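Local structure of restriction endonuclease S subunits (Thermoanaerobacter tengcongensis, 3OKG) at residues F127-F132 with E175-I180; D238-Q243 with P280-R285; D204-M209 with Q380-L385; F51-I56 with H76-A81. The protein probably recognises the target DNA sequence as the specificity subunit of a type I restriction-modification methyltransferase, which is built of M and S polypeptides. One frame throughout, in Å; residues are numbered along the deposited sequence.

Interaction 1: F127-F132 with E175-I180. With SO4 (sulfate ion), chain E.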
# COMPACT_ATOMS: atom_id res chain seq x y z
N PHE A 127 -14.19 -24.90 -28.16
CA PHE A 127 -13.15 -23.93 -28.58
C PHE A 127 -12.45 -23.27 -27.41
O PHE A 127 -11.31 -22.84 -27.55
CB PHE A 127 -13.73 -22.79 -29.42
CG PHE A 127 -14.41 -23.24 -30.69
CD1 PHE A 127 -13.73 -23.99 -31.64
CD2 PHE A 127 -15.75 -22.91 -30.93
CE1 PHE A 127 -14.36 -24.40 -32.81
CE2 PHE A 127 -16.40 -23.32 -32.12
CZ PHE A 127 -15.70 -24.07 -33.04
N ALA A 128 -13.14 -23.13 -26.28
CA ALA A 128 -12.58 -22.34 -25.19
C ALA A 128 -12.91 -22.95 -23.84
O ALA A 128 -14.04 -23.42 -23.62
CB ALA A 128 -13.10 -20.88 -25.26
N GLU A 129 -11.95 -22.89 -22.94
CA GLU A 129 -12.15 -23.28 -21.54
C GLU A 129 -12.68 -22.09 -20.74
O GLU A 129 -12.14 -20.99 -20.86
CB GLU A 129 -10.81 -23.67 -20.94
CG GLU A 129 -10.20 -24.89 -21.60
CD GLU A 129 -10.85 -26.17 -21.11
OE1 GLU A 129 -11.40 -26.17 -19.99
OE2 GLU A 129 -10.81 -27.17 -21.84
N PRO A 130 -13.73 -22.30 -19.93
CA PRO A 130 -14.27 -21.21 -19.10
C PRO A 130 -13.19 -20.49 -18.28
O PRO A 130 -13.19 -19.27 -18.21
CB PRO A 130 -15.27 -21.92 -18.16
CG PRO A 130 -15.79 -23.10 -19.00
CD PRO A 130 -14.60 -23.50 -19.92
N GLU A 131 -12.27 -21.23 -17.67
CA GLU A 131 -11.27 -20.61 -16.81
C GLU A 131 -10.32 -19.74 -17.64
O GLU A 131 -9.80 -18.73 -17.15
CB GLU A 131 -10.46 -21.67 -16.05
CG GLU A 131 -11.23 -22.39 -14.93
CD GLU A 131 -12.28 -23.42 -15.42
OE1 GLU A 131 -13.07 -23.87 -14.56
OE2 GLU A 131 -12.33 -23.79 -16.64
N PHE A 132 -10.09 -20.18 -18.88
CA PHE A 132 -9.24 -19.40 -19.79
C PHE A 132 -9.96 -18.10 -20.15
O PHE A 132 -9.37 -17.02 -20.09
CB PHE A 132 -8.86 -20.21 -21.04
CG PHE A 132 -7.87 -19.50 -21.93
CD1 PHE A 132 -6.52 -19.51 -21.61
CD2 PHE A 132 -8.29 -18.81 -23.05
CE1 PHE A 132 -5.59 -18.85 -22.43
CE2 PHE A 132 -7.38 -18.15 -23.88
CZ PHE A 132 -6.03 -18.17 -23.56
N GLU A 175 -5.85 -27.57 -24.86
CA GLU A 175 -4.89 -28.14 -23.92
C GLU A 175 -3.94 -27.05 -23.38
O GLU A 175 -3.61 -27.03 -22.18
CB GLU A 175 -4.07 -29.25 -24.61
CG GLU A 175 -3.20 -30.04 -23.63
CD GLU A 175 -2.52 -31.24 -24.30
OE1 GLU A 175 -2.41 -31.25 -25.54
OE2 GLU A 175 -2.08 -32.16 -23.57
N GLU A 176 -3.48 -26.17 -24.26
CA GLU A 176 -2.61 -25.07 -23.84
C GLU A 176 -3.38 -24.05 -22.99
O GLU A 176 -2.83 -23.49 -22.06
CB GLU A 176 -1.97 -24.39 -25.06
CG GLU A 176 -0.98 -23.23 -24.73
CD GLU A 176 0.28 -23.71 -24.00
OE1 GLU A 176 0.55 -24.93 -23.98
OE2 GLU A 176 0.99 -22.87 -23.42
N GLN A 177 -4.66 -23.83 -23.29
CA GLN A 177 -5.47 -22.96 -22.41
C GLN A 177 -5.45 -23.48 -20.99
O GLN A 177 -5.32 -22.69 -20.04
CB GLN A 177 -6.93 -22.82 -22.91
CG GLN A 177 -7.09 -22.18 -24.31
CD GLN A 177 -8.54 -22.15 -24.74
OE1 GLN A 177 -9.44 -22.02 -23.91
NE2 GLN A 177 -8.78 -22.30 -26.03
N ARG A 178 -5.64 -24.78 -20.82
CA ARG A 178 -5.66 -25.33 -19.46
C ARG A 178 -4.30 -25.17 -18.79
O ARG A 178 -4.19 -24.91 -17.58
CB ARG A 178 -6.11 -26.80 -19.47
CG ARG A 178 -7.56 -26.96 -19.97
CD ARG A 178 -8.09 -28.36 -19.74
NE ARG A 178 -7.33 -29.33 -20.51
CZ ARG A 178 -7.59 -29.66 -21.76
NH1 ARG A 178 -8.60 -29.08 -22.41
NH2 ARG A 178 -6.83 -30.57 -22.37
N ARG A 179 -3.24 -25.33 -19.56
CA ARG A 179 -1.90 -25.18 -19.01
C ARG A 179 -1.66 -23.74 -18.55
O ARG A 179 -1.15 -23.48 -17.46
CB ARG A 179 -0.87 -25.54 -20.07
CG ARG A 179 0.54 -25.51 -19.52
CD ARG A 179 1.57 -25.61 -20.63
NE ARG A 179 2.87 -25.15 -20.13
CZ ARG A 179 3.37 -23.95 -20.39
NH1 ARG A 179 2.70 -23.10 -21.16
NH2 ARG A 179 4.54 -23.61 -19.89
N ILE A 180 -2.02 -22.80 -19.41
CA ILE A 180 -1.90 -21.38 -19.05
C ILE A 180 -2.72 -21.02 -17.81
O ILE A 180 -2.26 -20.27 -16.97
CB ILE A 180 -2.31 -20.48 -20.23
CG1 ILE A 180 -1.29 -20.63 -21.36
CG2 ILE A 180 -2.45 -18.98 -19.76
CD1 ILE A 180 -1.69 -20.02 -22.69
S SO4 E . -4.95 -32.73 -20.20
O1 SO4 E . -5.90 -33.82 -20.41
O2 SO4 E . -3.63 -33.29 -19.91
O3 SO4 E . -4.87 -31.92 -21.41
O4 SO4 E . -5.35 -31.89 -19.06
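Q177 turns the polar end of its amide to the backbone of F127-E129, using both OE1 and NE2. Of the hydrogen bonds, the straightest runs from E129 N to Q177 OE1 (2.8 Å, N-H...O angle 174°); Q177 NE2 in turn donates to F127 O at 3.0 Å, nearly in its own amide plane, and also bonds to P172 O. Glutamine suits this place because a single group supplies both an acceptor and a donor. Its chain is extended beyond CG (chi2 177°), which carries the amide across to the loop.

The ionic part is a salt bridge from R178 NH1 to E129 OE2, 3.0 Å long. The carboxylate oxygen lies in the guanidinium plane, whereas the nitrogen stands above the carboxylate plane, the two planes being 79° apart. R178 NH2 also donates at 2.6 Å to O3 of a sulfate ion, probably from the crystallisation liquor, which would further restrain the guanidinium in the crystal.

The remaining contacts are apolar. Q177 CG sits over one face of the F132 ring, a CH-pi contact 3.7 Å from the centroid, and F132 CE1 meets I180 CD1 at 4.1 Å. With an alanine in place of Q177, E129 N, F127 O and P172 O would probably lose these partners and the F132 face the CG that covers it.

The contact fastens the N-terminal start of helix 130-137, where E129 is the N-cap residue, to the first turns of the long helix 174-216; V181 of that helix also touches F132, whose ring meets F408 at about a right angle.

Interaction 2: D238-Q243 with P280-R285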
# COMPACT_ATOMS: atom_id res chain seq x y z
N ASP A 238 25.25 19.83 25.50
CA ASP A 238 24.80 21.21 25.71
C ASP A 238 23.31 21.26 25.41
O ASP A 238 22.87 20.74 24.38
CB ASP A 238 25.52 22.18 24.78
CG ASP A 238 27.02 22.22 25.03
OD1 ASP A 238 27.43 22.01 26.18
OD2 ASP A 238 27.77 22.45 24.06
N ILE A 239 22.54 21.86 26.32
CA ILE A 239 21.10 21.95 26.14
C ILE A 239 20.68 23.41 26.04
O ILE A 239 21.03 24.23 26.89
CB ILE A 239 20.36 21.28 27.30
CG1 ILE A 239 20.79 19.80 27.41
CG2 ILE A 239 18.88 21.36 27.10
CD1 ILE A 239 20.03 19.04 28.46
N ILE A 240 19.92 23.72 25.01
CA ILE A 240 19.53 25.08 24.65
C ILE A 240 18.00 25.12 24.53
O ILE A 240 17.45 24.48 23.65
CB ILE A 240 20.12 25.42 23.25
CG1 ILE A 240 21.65 25.32 23.27
CG2 ILE A 240 19.65 26.78 22.76
CD1 ILE A 240 22.21 23.98 22.76
N MET A 241 17.31 25.83 25.43
CA MET A 241 15.85 25.92 25.32
C MET A 241 15.51 27.03 24.32
O MET A 241 16.01 28.14 24.43
CB MET A 241 15.20 26.24 26.66
CG MET A 241 15.45 25.25 27.79
SD MET A 241 14.82 23.60 27.44
CE MET A 241 16.25 22.92 26.63
N GLY A 242 14.66 26.74 23.34
CA GLY A 242 14.34 27.74 22.32
C GLY A 242 13.53 28.90 22.88
O GLY A 242 12.85 28.76 23.91
N GLN A 243 13.58 30.04 22.19
CA GLN A 243 12.80 31.21 22.59
C GLN A 243 12.14 31.87 21.39
O GLN A 243 12.72 31.89 20.31
CB GLN A 243 13.70 32.27 23.21
CG GLN A 243 14.39 31.94 24.52
CD GLN A 243 15.17 33.13 25.02
OE1 GLN A 243 16.40 33.13 25.03
NE2 GLN A 243 14.44 34.18 25.39
N PRO A 280 18.42 35.94 15.30
CA PRO A 280 18.62 34.58 15.84
C PRO A 280 18.99 34.59 17.32
O PRO A 280 20.08 35.02 17.68
CB PRO A 280 19.82 34.06 15.04
CG PRO A 280 19.87 34.89 13.82
CD PRO A 280 19.33 36.23 14.19
N GLN A 281 18.10 34.08 18.16
CA GLN A 281 18.29 34.09 19.61
C GLN A 281 18.93 32.80 20.16
O GLN A 281 19.96 32.84 20.83
CB GLN A 281 16.93 34.23 20.29
CG GLN A 281 16.90 35.05 21.56
CD GLN A 281 15.51 35.62 21.82
OE1 GLN A 281 14.80 35.18 22.73
NE2 GLN A 281 15.10 36.59 21.01
N LYS A 282 18.30 31.67 19.87
CA LYS A 282 18.78 30.37 20.33
C LYS A 282 19.15 29.59 19.07
O LYS A 282 18.29 29.30 18.25
CB LYS A 282 17.72 29.63 21.14
CG LYS A 282 17.36 30.29 22.47
CD LYS A 282 18.57 30.40 23.39
CE LYS A 282 18.15 30.57 24.85
NZ LYS A 282 19.31 30.91 25.74
N VAL A 283 20.43 29.26 18.91
CA VAL A 283 20.89 28.69 17.64
C VAL A 283 21.25 27.21 17.75
O VAL A 283 21.94 26.80 18.67
CB VAL A 283 22.09 29.47 17.08
CG1 VAL A 283 22.60 28.82 15.80
CG2 VAL A 283 21.69 30.93 16.83
N ALA A 284 20.75 26.43 16.80
CA ALA A 284 21.15 25.04 16.64
C ALA A 284 22.01 24.90 15.38
O ALA A 284 21.79 25.61 14.39
CB ALA A 284 19.92 24.16 16.55
N ARG A 285 22.99 24.01 15.41
CA ARG A 285 23.88 23.81 14.26
C ARG A 285 23.74 22.41 13.66
O ARG A 285 23.12 21.52 14.26
CB ARG A 285 25.34 24.03 14.67
CG ARG A 285 25.55 25.22 15.59
CD ARG A 285 27.02 25.57 15.73
NE ARG A 285 27.81 24.48 16.27
CZ ARG A 285 28.93 24.65 16.98
NH1 ARG A 285 29.37 25.87 17.22
NH2 ARG A 285 29.60 23.60 17.44
O HOH W 1 15.83 31.69 18.83
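The end of strand 237-241, an outermost strand of the antiparallel sheet in the second DNA specificity domain, meets here the segment leading into strand 283-284, an outer strand of the neighbouring mixed sheet. K282 carries most of the contact. Its CB lies 3.8 Å from I240 CG2, the branch that I240 holds anti to its own backbone N, and its CG comes to 3.2 Å from M241 O. The lysine chain then bends at chi2 (-60°), which keeps its methylenes beside the strand end: K282 CE reaches 3.1 Å from Q243 OE1. A lysine fits because its long aliphatic stem can cover isoleucine and main chain alike while its amine continues past them.

Q243 and Q281 meet at about a right angle, their amide planes 71° apart. Q243 NE2 approaches Q281 OE1 to 2.9 Å, but the angle is too poor for a hydrogen bond. A water provides the polar link instead: K282 N donates to it at 2.7 Å, and it gives a weak bond of 3.4 Å to Q243 O. Both K282 and Q243 also form backbone hydrogen bonds with I309 of strand 307-309, which brings the two segments to one common neighbour.

No direct hydrogen bond joins the two segments, then, and the association rests on aliphatic contact, water and the shared strand. M241 O, buried under the lysine methylenes, has no polar partner in the model, a cost that K282 CG and CE probably relieve only in part.

Interaction 3: D204-M209 with Q380-L385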
# COMPACT_ATOMS: atom_id res chain seq x y z
N ASP A 204 8.37 -9.58 12.89
CA ASP A 204 9.55 -10.10 13.56
C ASP A 204 10.68 -9.08 13.58
O ASP A 204 11.50 -9.05 14.51
CB ASP A 204 10.03 -11.40 12.90
CG ASP A 204 8.99 -12.50 13.00
OD1 ASP A 204 8.16 -12.45 13.92
OD2 ASP A 204 9.02 -13.42 12.15
N THR A 205 10.75 -8.26 12.54
CA THR A 205 11.83 -7.29 12.46
C THR A 205 11.57 -6.14 13.46
O THR A 205 12.49 -5.66 14.12
CB THR A 205 12.04 -6.79 11.02
OG1 THR A 205 12.29 -7.92 10.17
CG2 THR A 205 13.24 -5.87 10.93
N GLU A 206 10.31 -5.72 13.58
CA GLU A 206 9.95 -4.70 14.56
C GLU A 206 10.29 -5.18 15.97
O GLU A 206 10.83 -4.42 16.78
CB GLU A 206 8.47 -4.35 14.45
CG GLU A 206 8.17 -3.46 13.26
CD GLU A 206 6.68 -3.22 13.06
OE1 GLU A 206 5.89 -3.66 13.93
OE2 GLU A 206 6.31 -2.61 12.05
N LEU A 207 9.99 -6.44 16.24
CA LEU A 207 10.27 -7.04 17.54
C LEU A 207 11.78 -7.06 17.82
O LEU A 207 12.24 -6.76 18.93
CB LEU A 207 9.69 -8.46 17.58
CG LEU A 207 9.05 -8.91 18.89
CD1 LEU A 207 8.18 -10.15 18.65
CD2 LEU A 207 10.11 -9.16 19.93
N LEU A 208 12.54 -7.41 16.79
CA LEU A 208 13.99 -7.34 16.86
C LEU A 208 14.51 -5.95 17.27
O LEU A 208 15.41 -5.84 18.11
CB LEU A 208 14.59 -7.72 15.51
CG LEU A 208 16.12 -7.66 15.43
CD1 LEU A 208 16.77 -8.33 16.64
CD2 LEU A 208 16.62 -8.28 14.13
N MET A 209 13.96 -4.90 16.67
CA MET A 209 14.42 -3.54 16.96
C MET A 209 14.13 -3.22 18.42
O MET A 209 15.02 -2.80 19.17
CB MET A 209 13.72 -2.53 16.06
CG MET A 209 13.97 -1.08 16.43
SD MET A 209 15.73 -0.67 16.26
CE MET A 209 15.72 -0.27 14.54
N GLN A 380 16.86 0.33 9.10
CA GLN A 380 16.67 0.41 7.65
C GLN A 380 15.79 -0.72 7.16
O GLN A 380 15.05 -0.56 6.18
CB GLN A 380 18.01 0.38 6.93
CG GLN A 380 18.84 1.62 7.14
CD GLN A 380 20.31 1.37 6.87
OE1 GLN A 380 20.69 0.31 6.36
NE2 GLN A 380 21.15 2.35 7.21
N GLN A 381 15.86 -1.86 7.83
CA GLN A 381 15.11 -3.03 7.38
C GLN A 381 13.64 -2.85 7.73
O GLN A 381 12.78 -3.11 6.90
CB GLN A 381 15.70 -4.33 7.96
CG GLN A 381 17.10 -4.64 7.43
CD GLN A 381 17.79 -5.70 8.26
OE1 GLN A 381 17.40 -5.94 9.40
NE2 GLN A 381 18.81 -6.34 7.70
N VAL A 382 13.36 -2.38 8.94
CA VAL A 382 12.00 -2.07 9.37
C VAL A 382 11.34 -1.08 8.41
O VAL A 382 10.18 -1.25 8.02
CB VAL A 382 12.01 -1.41 10.77
CG1 VAL A 382 10.64 -0.81 11.10
CG2 VAL A 382 12.42 -2.40 11.81
N ALA A 383 12.07 -0.03 8.08
CA ALA A 383 11.57 1.00 7.17
C ALA A 383 11.25 0.42 5.80
O ALA A 383 10.19 0.67 5.25
CB ALA A 383 12.57 2.14 7.04
N ALA A 384 12.18 -0.35 5.25
CA ALA A 384 11.98 -0.99 3.95
C ALA A 384 10.76 -1.91 3.96
O ALA A 384 9.95 -1.90 3.02
CB ALA A 384 13.22 -1.76 3.52
N LEU A 385 10.62 -2.70 5.01
CA LEU A 385 9.54 -3.68 5.09
C LEU A 385 8.18 -2.97 5.15
O LEU A 385 7.17 -3.46 4.63
CB LEU A 385 9.71 -4.57 6.32
CG LEU A 385 10.74 -5.70 6.18
CD1 LEU A 385 11.07 -6.26 7.56
CD2 LEU A 385 10.18 -6.77 5.26
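T205 faces helix 365-388 and touches it with every side-chain atom from CB outward. Its CB packs 3.6 Å from L385 CD1. From there the side chain forks. OG1 comes to 3.3 Å from the same L385 methyl, yet its polar need is met within its own helix, by a hydrogen bond with A201 O one turn earlier; a threonine can thus sit against leucine with its hydroxyl turned back to the main chain. The other branch, CG2, held opposite the backbone N, projects across the interface to V382 CG2 at 3.7 Å and grazes Q381 CB at 4.2 Å.

V382 is the matching piece on the facing helix. Its two methyls divide the work: CG2 touches T205 CG2 and, more loosely, M209 CB at 4.4 Å, while CG1 meets the aliphatic CG of E206 at 4.2 Å. T205 and V382, short and beta-branched, suit a place where their CA atoms come within 6.1 Å of each other.

Over these segments the helix axes approach to 9.3 Å and run roughly antiparallel, 152° between their directions. Such apolar pairing of two long helices is typical of the antiparallel coiled coil that spaces the two target recognition domains in type I S subunits.

Interaction 4: F51-I56 with H76-A81. With SO4 (sulfate ion), chain D.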
# COMPACT_ATOMS: atom_id res chain seq x y z
N PHE A 51 -34.29 -17.47 -5.26
CA PHE A 51 -33.19 -17.63 -6.21
C PHE A 51 -31.98 -16.90 -5.64
O PHE A 51 -32.12 -16.05 -4.76
CB PHE A 51 -33.57 -17.06 -7.58
CG PHE A 51 -33.68 -15.57 -7.59
CD1 PHE A 51 -32.67 -14.79 -8.15
CD2 PHE A 51 -34.78 -14.95 -7.04
CE1 PHE A 51 -32.76 -13.41 -8.15
CE2 PHE A 51 -34.89 -13.56 -7.04
CZ PHE A 51 -33.88 -12.78 -7.59
N VAL A 52 -30.79 -17.22 -6.14
CA VAL A 52 -29.60 -16.52 -5.68
C VAL A 52 -29.24 -15.45 -6.70
O VAL A 52 -29.20 -15.74 -7.91
CB VAL A 52 -28.42 -17.48 -5.49
CG1 VAL A 52 -27.21 -16.68 -5.02
CG2 VAL A 52 -28.77 -18.56 -4.45
N TYR A 53 -29.02 -14.21 -6.24
CA TYR A 53 -28.79 -13.08 -7.14
C TYR A 53 -27.35 -12.61 -7.04
O TYR A 53 -26.86 -12.34 -5.94
CB TYR A 53 -29.70 -11.92 -6.76
CG TYR A 53 -29.63 -10.74 -7.68
CD1 TYR A 53 -29.55 -10.91 -9.05
CD2 TYR A 53 -29.68 -9.46 -7.17
CE1 TYR A 53 -29.47 -9.82 -9.90
CE2 TYR A 53 -29.62 -8.36 -8.01
CZ TYR A 53 -29.53 -8.56 -9.38
OH TYR A 53 -29.48 -7.47 -10.21
N VAL A 54 -26.69 -12.50 -8.19
CA VAL A 54 -25.35 -11.93 -8.27
C VAL A 54 -25.40 -10.51 -8.88
O VAL A 54 -25.66 -10.34 -10.06
CB VAL A 54 -24.42 -12.82 -9.13
CG1 VAL A 54 -23.00 -12.29 -9.06
CG2 VAL A 54 -24.48 -14.30 -8.66
N ASP A 55 -25.19 -9.48 -8.06
CA ASP A 55 -25.06 -8.13 -8.58
C ASP A 55 -23.60 -7.74 -8.49
O ASP A 55 -22.76 -8.55 -8.10
CB ASP A 55 -25.95 -7.14 -7.83
CG ASP A 55 -25.64 -7.06 -6.34
OD1 ASP A 55 -24.73 -7.77 -5.85
OD2 ASP A 55 -26.33 -6.29 -5.66
N ILE A 56 -23.31 -6.50 -8.85
CA ILE A 56 -21.94 -6.00 -8.85
C ILE A 56 -21.33 -6.08 -7.45
O ILE A 56 -20.18 -6.48 -7.29
CB ILE A 56 -21.86 -4.55 -9.35
CG1 ILE A 56 -22.33 -4.46 -10.80
CG2 ILE A 56 -20.45 -4.01 -9.20
CD1 ILE A 56 -21.65 -5.44 -11.72
N HIS A 76 -39.56 -10.58 -4.62
CA HIS A 76 -38.76 -9.40 -4.39
C HIS A 76 -37.58 -9.21 -5.34
O HIS A 76 -36.70 -8.39 -5.07
CB HIS A 76 -38.24 -9.44 -2.96
CG HIS A 76 -39.32 -9.44 -1.93
ND1 HIS A 76 -39.35 -10.33 -0.88
CD2 HIS A 76 -40.42 -8.66 -1.81
CE1 HIS A 76 -40.42 -10.09 -0.14
NE2 HIS A 76 -41.09 -9.09 -0.69
N ALA A 77 -37.56 -9.96 -6.43
CA ALA A 77 -36.51 -9.79 -7.45
C ALA A 77 -36.41 -8.35 -7.92
O ALA A 77 -37.38 -7.79 -8.42
CB ALA A 77 -36.77 -10.70 -8.66
N PRO A 78 -35.21 -7.77 -7.81
CA PRO A 78 -34.86 -6.47 -8.39
C PRO A 78 -35.14 -6.48 -9.90
O PRO A 78 -35.19 -7.53 -10.54
CB PRO A 78 -33.36 -6.36 -8.13
CG PRO A 78 -33.07 -7.34 -7.05
CD PRO A 78 -34.06 -8.43 -7.16
N SER A 79 -35.35 -5.30 -10.47
CA SER A 79 -35.71 -5.25 -11.87
C SER A 79 -34.58 -5.73 -12.77
O SER A 79 -34.84 -6.26 -13.83
CB SER A 79 -36.11 -3.82 -12.28
OG SER A 79 -35.06 -2.93 -11.99
N ARG A 80 -33.33 -5.57 -12.34
CA ARG A 80 -32.17 -6.04 -13.13
C ARG A 80 -31.90 -7.53 -13.01
O ARG A 80 -31.04 -8.09 -13.70
CB ARG A 80 -30.91 -5.28 -12.71
CG ARG A 80 -30.86 -3.85 -13.21
CD ARG A 80 -29.66 -3.15 -12.61
NE ARG A 80 -29.54 -1.79 -13.11
CZ ARG A 80 -28.60 -0.94 -12.73
NH1 ARG A 80 -27.69 -1.33 -11.84
NH2 ARG A 80 -28.56 0.29 -13.23
N ALA A 81 -32.62 -8.20 -12.12
CA ALA A 81 -32.34 -9.59 -11.88
C ALA A 81 -32.99 -10.46 -12.96
O ALA A 81 -34.07 -11.00 -12.76
CB ALA A 81 -32.79 -10.02 -10.46
S SO4 D . -25.94 -3.90 -10.36
O1 SO4 D . -27.15 -4.03 -11.15
O2 SO4 D . -25.16 -5.13 -10.50
O3 SO4 D . -25.12 -2.81 -10.89
O4 SO4 D . -26.28 -3.67 -8.97
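The Y53 ring is overlapped on one face by the A81 methyl, a CH-pi contact with CB 3.8 Å from the centroid, displaced toward the rim. The nearest ring carbon, Y53 CE1, is 3.4 Å from A81 CB, so close that a small side chain such as alanine suits the place. Y53 CE2 meets P78 CG at 3.7 Å, and the phenolic OH lies 3.6 Å from R80 CB. Tyrosine reaches this far because CG is anti to the backbone N (chi1 -176°), sending the ring toward the type I turn P78-A81. A serine in place of Y53 would probably open a gap beneath the A81 methyl and leave the P78 ring without its aromatic neighbour.

F51, two residues earlier on the same side of the strand, continues the apolar surface: its CZ touches A77 CB at 3.7 Å and its CE1 meets A81 CB at 4.1 Å.

A sulfate ion, probably from the crystallisation liquor, spans the segments. R80 NH1 donates to its O1 and I56 N to its O2, each at 2.8 Å, and S115 OG is hydrogen-bonded to it as well. The extended R80 chain carries the guanidinium there, O1 in its plane.

Strand 50-54 lies between strands 70-73 and 113-115 in a mixed sheet; the turn leads from 70-73 toward 81-84, an edge strand next to 113-115, and F51 and A81 both touch I113.

Overall arrangement
The four contacts are spread along an elongated chain. Interactions 1 and 4 share the first specificity domain, their centres about 30 Å apart and nearest atoms about 15 Å, whereas interaction 2 lies in the second, with its centre about 71 Å from that of interaction 1 and about 69 Å from that of interaction 4. Interaction 3 stands between them, its centre about 43 Å from that of interaction 1 and about 34 Å from that of interaction 2. Helix 174-216 joins 1 to 3 directly, and interaction 2 is nested in the loop that 3 closes. The sulfates at interactions 1 and 4, probably from the crystallisation liquor, mark anion-binding spots but do not by themselves locate DNA.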